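Local structure of heme oxygenase 1 (Synechocystis sp., 1WE1) at residues F71-R76 against K165-T170. The protein binds heme and probably opens its ring with oxygen and reducing equivalents, giving biliverdin IXalpha, carbon monoxide and ferrous iron. Residues are numbered along the deposited sequence; the frame is centred on the assembly and turned at random.
With PO4 (phosphate ion), chain E.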
loop_
_atom_site.group_PDB
_atom_site.type_symbol
_atom_site.label_atom_id
_atom_site.label_comp_id
_atom_site.label_asym_id
_atom_site.label_seq_id
_atom_site.Cartn_x
_atom_site.Cartn_y
_atom_site.Cartn_z
ATOM N N PHE A 71 4.522 12.956 7.385
ATOM C CA PHE A 71 5.353 12.211 8.322
ATOM C C PHE A 71 6.362 11.359 7.556
ATOM O O PHE A 71 6.140 10.168 7.342
ATOM C CB PHE A 71 4.484 11.291 9.178
ATOM C CG PHE A 71 3.449 12.008 9.989
ATOM C CD1 PHE A 71 3.803 12.689 11.150
ATOM C CD2 PHE A 71 2.110 11.986 9.605
ATOM C CE1 PHE A 71 2.836 13.338 11.919
ATOM C CE2 PHE A 71 1.136 12.629 10.366
ATOM C CZ PHE A 71 1.498 13.305 11.525
ATOM N N PRO A 72 7.488 11.960 7.143
ATOM C CA PRO A 72 8.532 11.243 6.397
ATOM C C PRO A 72 8.982 9.951 7.081
ATOM O O PRO A 72 9.773 9.184 6.529
ATOM C CB PRO A 72 9.654 12.279 6.289
ATOM C CG PRO A 72 9.443 13.152 7.501
ATOM C CD PRO A 72 7.945 13.312 7.516
ATOM N N GLU A 73 8.472 9.719 8.284
ATOM C CA GLU A 73 8.801 8.519 9.035
ATOM C C GLU A 73 8.023 7.345 8.459
ATOM O O GLU A 73 8.314 6.189 8.758
ATOM C CB GLU A 73 8.434 8.694 10.511
ATOM C CG GLU A 73 8.995 9.963 11.125
ATOM C CD GLU A 73 8.028 11.132 11.054
ATOM O OE1 GLU A 73 7.075 11.151 11.862
ATOM O OE2 GLU A 73 8.215 12.026 10.197
ATOM N N LEU A 74 7.021 7.650 7.639
ATOM C CA LEU A 74 6.202 6.622 7.021
ATOM C C LEU A 74 6.807 6.124 5.712
ATOM O O LEU A 74 6.602 4.968 5.341
ATOM C CB LEU A 74 4.785 7.147 6.758
ATOM C CG LEU A 74 3.941 7.454 7.998
ATOM C CD1 LEU A 74 2.594 8.066 7.579
ATOM C CD2 LEU A 74 3.739 6.183 8.810
ATOM N N ASN A 75 7.560 6.985 5.026
ATOM C CA ASN A 75 8.169 6.628 3.737
ATOM C C ASN A 75 8.575 5.150 3.557
ATOM O O ASN A 75 9.411 4.610 4.284
ATOM C CB ASN A 75 9.360 7.557 3.440
ATOM C CG ASN A 75 8.918 8.994 3.130
ATOM O OD1 ASN A 75 9.732 9.856 2.801
ATOM N ND2 ASN A 75 7.624 9.250 3.243
ATOM N N ARG A 76 7.961 4.509 2.568
ATOM C CA ARG A 76 8.209 3.102 2.272
ATOM C C ARG A 76 9.139 2.864 1.068
ATOM O O ARG A 76 9.619 1.754 0.875
ATOM C CB ARG A 76 6.876 2.376 1.997
ATOM C CG ARG A 76 5.866 2.311 3.149
ATOM C CD ARG A 76 6.386 1.531 4.365
ATOM N NE ARG A 76 7.445 2.261 5.055
ATOM C CZ ARG A 76 8.261 1.734 5.961
ATOM N NH1 ARG A 76 8.154 0.454 6.300
ATOM N NH2 ARG A 76 9.196 2.485 6.528
ATOM N N LYS A 165 1.478 2.333 17.812
ATOM C CA LYS A 165 0.100 2.570 18.224
ATOM C C LYS A 165 -0.036 4.047 18.566
ATOM O O LYS A 165 -1.070 4.666 18.308
ATOM C CB LYS A 165 -0.252 1.725 19.451
ATOM C CG LYS A 165 -0.649 0.287 19.143
ATOM C CD LYS A 165 -2.082 0.205 18.616
ATOM C CE LYS A 165 -2.512 -1.237 18.411
ATOM N NZ LYS A 165 -3.946 -1.348 18.054
ATOM N N ALA A 166 1.022 4.607 19.146
ATOM C CA ALA A 166 1.035 6.014 19.514
ATOM C C ALA A 166 1.152 6.865 18.258
ATOM O O ALA A 166 0.710 8.015 18.241
ATOM C CB ALA A 166 2.199 6.308 20.459
ATOM N N PHE A 167 1.759 6.311 17.210
ATOM C CA PHE A 167 1.884 7.061 15.972
ATOM C C PHE A 167 0.553 7.016 15.254
ATOM O O PHE A 167 0.131 7.994 14.642
ATOM C CB PHE A 167 2.949 6.483 15.044
ATOM C CG PHE A 167 3.116 7.279 13.771
ATOM C CD1 PHE A 167 4.034 8.323 13.698
ATOM C CD2 PHE A 167 2.287 7.050 12.675
ATOM C CE1 PHE A 167 4.118 9.132 12.558
ATOM C CE2 PHE A 167 2.366 7.853 11.537
ATOM C CZ PHE A 167 3.283 8.897 11.482
ATOM N N LYS A 168 -0.111 5.870 15.330
ATOM C CA LYS A 168 -1.396 5.706 14.672
ATOM C C LYS A 168 -2.403 6.732 15.205
ATOM O O LYS A 168 -3.342 7.109 14.513
ATOM C CB LYS A 168 -1.904 4.270 14.865
ATOM C CG LYS A 168 -2.994 3.846 13.887
ATOM C CD LYS A 168 -3.417 2.383 14.090
ATOM C CE LYS A 168 -4.704 2.068 13.319
ATOM N NZ LYS A 168 -5.238 0.686 13.546
ATOM N N ASN A 169 -2.203 7.196 16.436
ATOM C CA ASN A 169 -3.105 8.196 17.007
ATOM C C ASN A 169 -2.723 9.587 16.525
ATOM O O ASN A 169 -3.574 10.346 16.062
ATOM C CB ASN A 169 -3.078 8.153 18.534
ATOM C CG ASN A 169 -3.843 6.968 19.092
ATOM O OD1 ASN A 169 -4.967 6.682 18.663
ATOM N ND2 ASN A 169 -3.248 6.277 20.063
ATOM N N THR A 170 -1.444 9.922 16.637
ATOM C CA THR A 170 -0.982 11.213 16.171
ATOM C C THR A 170 -1.500 11.392 14.743
ATOM O O THR A 170 -1.981 12.469 14.374
ATOM C CB THR A 170 0.558 11.284 16.147
ATOM O OG1 THR A 170 1.068 11.128 17.480
ATOM C CG2 THR A 170 1.027 12.620 15.560
HETATM P P PO4 E . -6.316 1.230 17.769
HETATM O O1 PO4 E . -7.431 1.837 18.546
HETATM O O2 PO4 E . -5.042 1.910 18.117
HETATM O O3 PO4 E . -6.582 1.390 16.314
HETATM O O4 PO4 E . -6.214 -0.217 18.099
#
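Phe167 drives the edge of its ring into the face of Phe71, an edge-to-face aromatic pair with centroids 5.0 Å apart and planes at 77°. The leading atom is CZ of Phe167, 3.5 Å from CG of Phe71, and CB of Phe71 lies in the plane of the incoming ring. Phe167 gets there because its CG stands anti to the backbone N (chi1 -178°), which carries the ring out from the helix to the loop. Leu74 meets the same ring obliquely on its CE2 side, with CD2 of Leu74 3.5 Å from CE2 of Phe167. Glu73 closes in at the CE1 edge: its OE1 is 3.6 Å from CE1 of Phe167, the carboxylate turned 79° to the ring, and the partial positive charge of the C-H rim probably suits this oxygen. A type I beta turn, Phe71 to Leu74, brings Phe71, Glu73 and Leu74 round the Phe167 ring; its closing bond runs from Leu74 N to Phe71 O (2.7 Å). In this all-helical heme oxygenase fold the turn belongs to the loop between helices 36-59 and 77-88, and the contact fastens it to helix 164-176 near the surface. Thr170, one helical turn after Phe167, lays its CG2 4.1 Å from CZ of Phe71, while its OG1 and N both hydrogen-bond Ala166 O, from opposite faces of the carbonyl plane. Replacing Phe71 by an alanine removes the ring face and would probably leave the edge of Phe167 without its aromatic partner and the Thr170 methyl without this contact. Lys168, a heme-binding residue, runs extended away from the loop, its NZ hydrogen-bonded to a heme propionate oxygen and, at 3.2 Å, to O3 of a phosphate ion probably taken up from the crystallisation liquor.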